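Local coordinates for nuclear import protein MOG1 (Saccharomyces cerevisiae, PDB 1JHS) that binds the Ran GTPase Gsp1 and takes part in the Ran system that drives nuclear protein import and poly(A)+ mRNA export, at residues G86-E91 with E110-W115; V124-A129 with S143-L148. The protein carries 1 engineered substitution. One frame throughout, in Å; residues are numbered along the deposited sequence.

Contact 1. Residues G86-E91 with E110-W115; sequences GTTKWE and EVANKW
T87 and E110 meet through a short hydrogen bond, T87 OG1 giving its proton to E110 OE1 at 2.6 Å on the carboxylate's anti lone pair. The E110 chain is extended, with CG anti to the backbone N (chi1 156°), and this carries the carboxylate alongside its own strand to T87. Its second oxygen, OE2, is met from above the carboxylate plane by N113 ND2 at 3.0 Å, and that amide nitrogen also donates to the carbonyl of K117. At E110, a leucine here would probably leave the T87 hydroxyl without this acceptor and N113 ND2 with K117 O alone of its two, the carboxylate that joins them being gone.

Among the backbone bonds, K114 N reaches G86 O at 2.9 Å. T88 N and K89 N both donate to A112 O, from one face of its carbonyl plane, while V111 N and A112 N both donate to K89 O. Each doubling is a classic beta bulge, so the hairpin shifts register twice at its open end, where strand 87-99 begins and 103-113 runs out.

The carbon contacts use the aliphatic parts of E91 and K89. V111 CG1 lies 3.6 Å from E91 CG, the two side chains crossing at about a right angle, and A112 CB sits 3.8 Å from K89 CB. G86, closing helix 70-83 in a Schellman motif, brings its CA within 3.8 Å of W115 CH2, where a side chain would collide with the indole.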
ATOM      1  N   GLY A  86      11.286  12.445  -2.697  1.00 15.21           N
ATOM      2  CA  GLY A  86      12.379  13.230  -2.151  1.00 14.05           C
ATOM      3  C   GLY A  86      12.762  12.745  -0.758  1.00 13.30           C
ATOM      4  O   GLY A  86      13.578  13.359  -0.072  1.00 13.17           O
ATOM      5  N   THR A  87      12.165  11.634  -0.341  1.00 12.79           N
ATOM      6  CA  THR A  87      12.477  11.073   0.967  1.00 12.27           C
ATOM      7  C   THR A  87      13.905  10.527   0.973  1.00 12.06           C
ATOM      8  O   THR A  87      14.314   9.835   0.041  1.00 11.63           O
ATOM      9  CB  THR A  87      11.525   9.926   1.300  1.00 12.32           C
ATOM     10  OG1 THR A  87      10.197  10.445   1.417  1.00 12.13           O
ATOM     11  CG2 THR A  87      11.922   9.247   2.621  1.00 11.67           C
ATOM     12  N   THR A  88      14.668  10.821   2.016  1.00 11.99           N
ATOM     13  CA  THR A  88      16.028  10.279   2.098  1.00 12.50           C
ATOM     14  C   THR A  88      16.179   9.272   3.240  1.00 12.65           C
ATOM     15  O   THR A  88      17.148   8.503   3.276  1.00 13.30           O
ATOM     16  CB  THR A  88      17.046  11.386   2.291  1.00 12.19           C
ATOM     17  OG1 THR A  88      16.589  12.230   3.346  1.00 12.16           O
ATOM     18  CG2 THR A  88      17.214  12.192   0.979  1.00 12.20           C
ATOM     19  N   LYS A  89      15.248   9.296   4.186  1.00 12.83           N
ATOM     20  CA  LYS A  89      15.263   8.336   5.294  1.00 13.14           C
ATOM     21  C   LYS A  89      13.826   8.107   5.700  1.00 12.31           C
ATOM     22  O   LYS A  89      13.020   9.035   5.735  1.00 11.67           O
ATOM     23  CB  LYS A  89      16.041   8.859   6.511  1.00 14.35           C
ATOM     24  CG  LYS A  89      17.473   9.250   6.182  1.00 16.82           C
ATOM     25  CD  LYS A  89      18.286   9.585   7.423  1.00 18.55           C
ATOM     26  CE  LYS A  89      19.724   9.940   6.999  1.00 19.61           C
ATOM     27  NZ  LYS A  89      20.596   9.981   8.190  1.00 20.70           N
ATOM     28  N   TRP A  90      13.505   6.868   6.019  1.00 11.88           N
ATOM     29  CA  TRP A  90      12.150   6.558   6.424  1.00 11.89           C
ATOM     30  C   TRP A  90      12.184   5.552   7.550  1.00 12.16           C
ATOM     31  O   TRP A  90      13.222   4.907   7.805  1.00 11.65           O
ATOM     32  CB  TRP A  90      11.334   5.979   5.244  1.00 11.42           C
ATOM     33  CG  TRP A  90      12.012   4.842   4.482  1.00 11.36           C
ATOM     34  CD1 TRP A  90      12.873   4.963   3.424  1.00 11.24           C
ATOM     35  CD2 TRP A  90      11.865   3.432   4.722  1.00 11.39           C
ATOM     36  NE1 TRP A  90      13.268   3.718   2.985  1.00 11.64           N
ATOM     37  CE2 TRP A  90      12.662   2.759   3.762  1.00 11.86           C
ATOM     38  CE3 TRP A  90      11.139   2.676   5.646  1.00 11.18           C
ATOM     39  CZ2 TRP A  90      12.755   1.354   3.705  1.00 11.87           C
ATOM     40  CZ3 TRP A  90      11.230   1.269   5.592  1.00 11.56           C
ATOM     41  CH2 TRP A  90      12.031   0.631   4.621  1.00 12.28           C
ATOM     42  N   GLU A  91      11.055   5.409   8.225  1.00 12.90           N
ATOM     43  CA  GLU A  91      10.991   4.431   9.295  1.00 13.96           C
ATOM     44  C   GLU A  91       9.757   3.563   9.156  1.00 13.49           C
ATOM     45  O   GLU A  91       8.731   3.992   8.600  1.00 12.76           O
ATOM     46  CB  GLU A  91      11.031   5.111  10.665  1.00 15.53           C
ATOM     47  CG  GLU A  91       9.860   5.985  11.057  1.00 18.26           C
ATOM     48  CD  GLU A  91      10.075   6.613  12.459  1.00 19.85           C
ATOM     49  OE1 GLU A  91       9.140   7.265  12.978  1.00 21.69           O
ATOM     50  OE2 GLU A  91      11.181   6.453  13.029  1.00 21.29           O
ATOM     51  N   GLU A 110       8.230   8.910   6.056  1.00 13.05           N
ATOM     52  CA  GLU A 110       9.464   9.659   5.836  1.00 12.94           C
ATOM     53  C   GLU A 110       9.870  10.310   7.156  1.00 12.90           C
ATOM     54  O   GLU A 110       9.001  10.763   7.909  1.00 12.91           O
ATOM     55  CB  GLU A 110       9.210  10.785   4.816  1.00 13.24           C
ATOM     56  CG  GLU A 110      10.195  11.972   4.909  1.00 13.25           C
ATOM     57  CD  GLU A 110       9.899  13.038   3.878  1.00 13.52           C
ATOM     58  OE1 GLU A 110       9.978  12.711   2.676  1.00 13.57           O
ATOM     59  OE2 GLU A 110       9.585  14.196   4.263  1.00 13.84           O
ATOM     60  N   VAL A 111      11.167  10.335   7.453  1.00 12.17           N
ATOM     61  CA  VAL A 111      11.627  11.059   8.635  1.00 11.79           C
ATOM     62  C   VAL A 111      12.640  12.115   8.176  1.00 11.45           C
ATOM     63  O   VAL A 111      12.963  13.036   8.922  1.00 11.55           O
ATOM     64  CB  VAL A 111      12.235  10.128   9.732  1.00 11.66           C
ATOM     65  CG1 VAL A 111      11.122   9.271  10.327  1.00 12.31           C
ATOM     66  CG2 VAL A 111      13.382   9.284   9.186  1.00 12.06           C
ATOM     67  N   ALA A 112      13.129  11.986   6.943  1.00 10.59           N
ATOM     68  CA  ALA A 112      14.060  12.970   6.391  1.00 10.25           C
ATOM     69  C   ALA A 112      13.901  13.080   4.878  1.00 10.19           C
ATOM     70  O   ALA A 112      13.592  12.080   4.206  1.00  9.79           O
ATOM     71  CB  ALA A 112      15.504  12.617   6.739  1.00  9.93           C
ATOM     72  N   ASN A 113      14.056  14.291   4.343  1.00  9.96           N
ATOM     73  CA  ASN A 113      13.974  14.428   2.891  1.00  9.80           C
ATOM     74  C   ASN A 113      15.174  15.231   2.378  1.00 10.00           C
ATOM     75  O   ASN A 113      15.943  15.790   3.171  1.00 10.37           O
ATOM     76  CB  ASN A 113      12.629  15.051   2.446  1.00  9.81           C
ATOM     77  CG  ASN A 113      12.365  16.420   3.038  1.00  9.64           C
ATOM     78  OD1 ASN A 113      13.220  17.314   3.027  1.00  9.87           O
ATOM     79  ND2 ASN A 113      11.150  16.605   3.536  1.00 10.21           N
ATOM     80  N   LYS A 114      15.363  15.272   1.063  1.00 10.16           N
ATOM     81  CA  LYS A 114      16.521  15.968   0.495  1.00 10.18           C
ATOM     82  C   LYS A 114      16.602  17.467   0.706  1.00 10.16           C
ATOM     83  O   LYS A 114      17.686  18.058   0.533  1.00  9.99           O
ATOM     84  CB  LYS A 114      16.637  15.675  -1.014  1.00 10.25           C
ATOM     85  CG  LYS A 114      15.480  16.209  -1.857  1.00 11.24           C
ATOM     86  CD  LYS A 114      15.750  16.022  -3.373  1.00 11.81           C
ATOM     87  CE  LYS A 114      17.124  16.592  -3.765  1.00 12.22           C
ATOM     88  NZ  LYS A 114      17.537  16.282  -5.186  1.00 12.35           N
ATOM     89  N   TRP A 115      15.479  18.089   1.075  1.00  9.91           N
ATOM     90  CA  TRP A 115      15.455  19.548   1.282  1.00 10.08           C
ATOM     91  C   TRP A 115      15.721  19.887   2.757  1.00 10.53           C
ATOM     92  O   TRP A 115      15.768  21.061   3.130  1.00  9.76           O
ATOM     93  CB  TRP A 115      14.097  20.109   0.854  1.00  9.62           C
ATOM     94  CG  TRP A 115      13.793  19.765  -0.575  1.00 10.08           C
ATOM     95  CD1 TRP A 115      14.373  20.311  -1.688  1.00  9.59           C
ATOM     96  CD2 TRP A 115      12.938  18.713  -1.037  1.00 10.48           C
ATOM     97  NE1 TRP A 115      13.935  19.651  -2.820  1.00 10.19           N
ATOM     98  CE2 TRP A 115      13.056  18.666  -2.446  1.00 10.50           C
ATOM     99  CE3 TRP A 115      12.082  17.803  -0.394  1.00 10.69           C
ATOM    100  CZ2 TRP A 115      12.350  17.737  -3.232  1.00 11.36           C
ATOM    101  CZ3 TRP A 115      11.378  16.881  -1.174  1.00 11.06           C
ATOM    102  CH2 TRP A 115      11.520  16.856  -2.580  1.00 10.79           C
TER
HETATM  103  O   HOH W   1      18.723  14.217   3.891  1.00 26.37           O

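Contact 2. Residues V124-A129 with S143-L148; sequences VVIGVA and SINVPL
V125 and V146 form a hydrogen-bonded antiparallel pair in which each residue both gives and accepts: V125 N donates to V146 O at 3.0 Å, and V146 N returns the bond to V125 O at 2.9 Å. The second of these runs almost straight down the carbonyl, with a C=O...N angle of 169°, whereas V125 N comes in tilted from the plane of its acceptor. Two residues along, G127 and I144 repeat the exchange, G127 N to I144 O at 2.8 Å and I144 N to G127 O, the latter lying in the carbonyl plane. All four amides and all four carbonyls of these pairs are thus satisfied across the contact. Some of the same oxygens also take CA-H...O contacts; I126 CA, for example, lies 3.3 Å from I144 O.

In the non-hydrogen-bonded pairs I126/N145, between them, and V128/S143, beyond, the backbone polar groups look outward: I126 bonds to V108 and V128 to G106 on one side, S143 to I58 and N145 to S56 on the other. V128 O also accepts from W74 NE1; at the far end P147 O takes R164 NH2 and L148 O takes Q122 NE2. N145 lies side by side with I126, its OD1 resting 3.9 Å from I126 CG2. The polar need of N145 ND2 is met by the S56 hydroxyl. On the face of V125 and V146, V125 CG2 touches L148 CD1 at 3.9 Å, the two side chains slanting past each other.

This hairpin of strands 124-133 and 138-147 forms the middle of the seven-stranded antiparallel sheet, between strands 103-113 and 56-63. Helix 163-178 packs on V146 and A129, while helix 70-83 covers V128 and S143 on the other face.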
ATOM      1  N   VAL A 124       2.596  11.970   4.956  1.00 12.90           N
ATOM      2  CA  VAL A 124       1.860  10.889   4.304  1.00 12.41           C
ATOM      3  C   VAL A 124       2.446   9.556   4.808  1.00 11.92           C
ATOM      4  O   VAL A 124       3.664   9.360   4.758  1.00 12.36           O
ATOM      5  CB  VAL A 124       2.002  10.949   2.756  1.00 12.30           C
ATOM      6  CG1 VAL A 124       1.287   9.736   2.102  1.00 12.83           C
ATOM      7  CG2 VAL A 124       1.369  12.255   2.217  1.00 12.59           C
ATOM      8  N   VAL A 125       1.602   8.675   5.329  1.00 10.64           N
ATOM      9  CA  VAL A 125       2.068   7.362   5.772  1.00 10.34           C
ATOM     10  C   VAL A 125       1.739   6.463   4.595  1.00  9.69           C
ATOM     11  O   VAL A 125       0.757   6.719   3.890  1.00  9.49           O
ATOM     12  CB  VAL A 125       1.322   6.890   7.048  1.00 10.81           C
ATOM     13  CG1 VAL A 125       1.525   5.352   7.268  1.00 11.11           C
ATOM     14  CG2 VAL A 125       1.901   7.638   8.255  1.00 10.94           C
ATOM     15  N   ILE A 126       2.553   5.438   4.350  1.00  9.34           N
ATOM     16  CA  ILE A 126       2.268   4.559   3.226  1.00  9.39           C
ATOM     17  C   ILE A 126       2.290   3.127   3.702  1.00  8.72           C
ATOM     18  O   ILE A 126       3.265   2.689   4.318  1.00  9.03           O
ATOM     19  CB  ILE A 126       3.333   4.716   2.082  1.00 10.19           C
ATOM     20  CG1 ILE A 126       3.453   6.190   1.641  1.00 10.89           C
ATOM     21  CG2 ILE A 126       2.915   3.858   0.868  1.00  9.43           C
ATOM     22  CD1 ILE A 126       4.724   6.481   0.828  1.00 11.81           C
ATOM     23  N   GLY A 127       1.201   2.403   3.474  1.00  8.17           N
ATOM     24  CA  GLY A 127       1.207   1.008   3.871  1.00  7.66           C
ATOM     25  C   GLY A 127       1.862   0.309   2.692  1.00  7.31           C
ATOM     26  O   GLY A 127       1.503   0.574   1.555  1.00  7.16           O
ATOM     27  N   VAL A 128       2.832  -0.565   2.928  1.00  6.85           N
ATOM     28  CA  VAL A 128       3.458  -1.244   1.791  1.00  6.75           C
ATOM     29  C   VAL A 128       3.504  -2.748   2.033  1.00  6.56           C
ATOM     30  O   VAL A 128       3.946  -3.188   3.096  1.00  5.78           O
ATOM     31  CB  VAL A 128       4.909  -0.769   1.566  1.00  6.53           C
ATOM     32  CG1 VAL A 128       5.529  -1.504   0.357  1.00  6.71           C
ATOM     33  CG2 VAL A 128       4.932   0.743   1.332  1.00  6.86           C
ATOM     34  N   ALA A 129       3.045  -3.526   1.055  1.00  6.58           N
ATOM     35  CA  ALA A 129       3.105  -4.975   1.177  1.00  7.14           C
ATOM     36  C   ALA A 129       3.854  -5.552  -0.011  1.00  7.56           C
ATOM     37  O   ALA A 129       3.775  -5.026  -1.118  1.00  7.73           O
ATOM     38  CB  ALA A 129       1.713  -5.570   1.239  1.00  7.20           C
ATOM     39  N   SER A 143       0.672  -0.660  -2.429  1.00  8.70           N
ATOM     40  CA  SER A 143       0.904   0.547  -1.626  1.00  8.55           C
ATOM     41  C   SER A 143      -0.421   1.244  -1.345  1.00  8.29           C
ATOM     42  O   SER A 143      -1.305   1.288  -2.202  1.00  8.42           O
ATOM     43  CB  SER A 143       1.883   1.534  -2.312  1.00  8.40           C
ATOM     44  OG  SER A 143       1.590   1.799  -3.682  1.00 10.01           O
ATOM     45  N   ILE A 144      -0.571   1.742  -0.122  1.00  8.38           N
ATOM     46  CA  ILE A 144      -1.784   2.448   0.249  1.00  7.96           C
ATOM     47  C   ILE A 144      -1.311   3.763   0.847  1.00  8.56           C
ATOM     48  O   ILE A 144      -0.640   3.775   1.873  1.00  8.07           O
ATOM     49  CB  ILE A 144      -2.631   1.667   1.289  1.00  7.38           C
ATOM     50  CG1 ILE A 144      -2.981   0.265   0.749  1.00  6.81           C
ATOM     51  CG2 ILE A 144      -3.937   2.480   1.591  1.00  6.64           C
ATOM     52  CD1 ILE A 144      -3.848  -0.630   1.711  1.00  6.38           C
ATOM     53  N   ASN A 145      -1.678   4.866   0.193  1.00  9.24           N
ATOM     54  CA  ASN A 145      -1.284   6.193   0.636  1.00 10.07           C
ATOM     55  C   ASN A 145      -2.302   6.783   1.607  1.00  9.78           C
ATOM     56  O   ASN A 145      -3.501   6.734   1.346  1.00  9.08           O
ATOM     57  CB  ASN A 145      -1.140   7.111  -0.571  1.00 11.97           C
ATOM     58  CG  ASN A 145      -0.233   6.536  -1.595  1.00 13.86           C
ATOM     59  OD1 ASN A 145       0.976   6.366  -1.347  1.00 16.13           O
ATOM     60  ND2 ASN A 145      -0.787   6.200  -2.764  1.00 15.40           N
ATOM     61  N   VAL A 146      -1.803   7.334   2.718  1.00  9.36           N
ATOM     62  CA  VAL A 146      -2.641   7.932   3.737  1.00  9.41           C
ATOM     63  C   VAL A 146      -2.169   9.361   4.052  1.00  9.52           C
ATOM     64  O   VAL A 146      -1.273   9.564   4.878  1.00  9.04           O
ATOM     65  CB  VAL A 146      -2.593   7.091   5.048  1.00  9.43           C
ATOM     66  CG1 VAL A 146      -3.732   7.515   5.989  1.00  9.42           C
ATOM     67  CG2 VAL A 146      -2.637   5.581   4.708  1.00  9.34           C
ATOM     68  N   PRO A 147      -2.760  10.371   3.385  1.00  9.57           N
ATOM     69  CA  PRO A 147      -2.363  11.766   3.639  1.00  9.84           C
ATOM     70  C   PRO A 147      -2.935  12.097   5.015  1.00 10.16           C
ATOM     71  O   PRO A 147      -4.160  12.136   5.181  1.00 10.64           O
ATOM     72  CB  PRO A 147      -3.053  12.556   2.508  1.00  9.69           C
ATOM     73  CG  PRO A 147      -3.308  11.456   1.402  1.00  9.65           C
ATOM     74  CD  PRO A 147      -3.696  10.265   2.248  1.00  9.87           C
ATOM     75  N   LEU A 148      -2.056  12.351   5.992  1.00 10.40           N
ATOM     76  CA  LEU A 148      -2.507  12.604   7.362  1.00 11.18           C
ATOM     77  C   LEU A 148      -3.051  14.000   7.632  1.00 11.96           C
ATOM     78  O   LEU A 148      -2.637  14.970   7.007  1.00 11.68           O
ATOM     79  CB  LEU A 148      -1.377  12.360   8.369  1.00 11.00           C
ATOM     80  CG  LEU A 148      -0.646  11.015   8.364  1.00 10.80           C
ATOM     81  CD1 LEU A 148       0.310  10.931   9.549  1.00 11.00           C
ATOM     82  CD2 LEU A 148      -1.687   9.890   8.432  1.00 10.93           C
TER

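In the fold
Both contacts belong to hairpins of one antiparallel sheet, in which strands 103-113 and 124-133 are neighbours and consecutive in the chain; their centres lie about 15 Å apart. Contact 2 is buried near the centre of the chain, whereas contact 1 is a surface contact involving the outermost strand, 87-99. Place and chemistry go together: the central pairing keeps a regular register with mainly aliphatic side chains, while the peripheral one is bulged and adds a carboxylate, a hydroxyl and an amide to its backbone bonds. Helix 70-83 is common to both, touching T87 and W90 in contact 1 and V128 and S143 in contact 2.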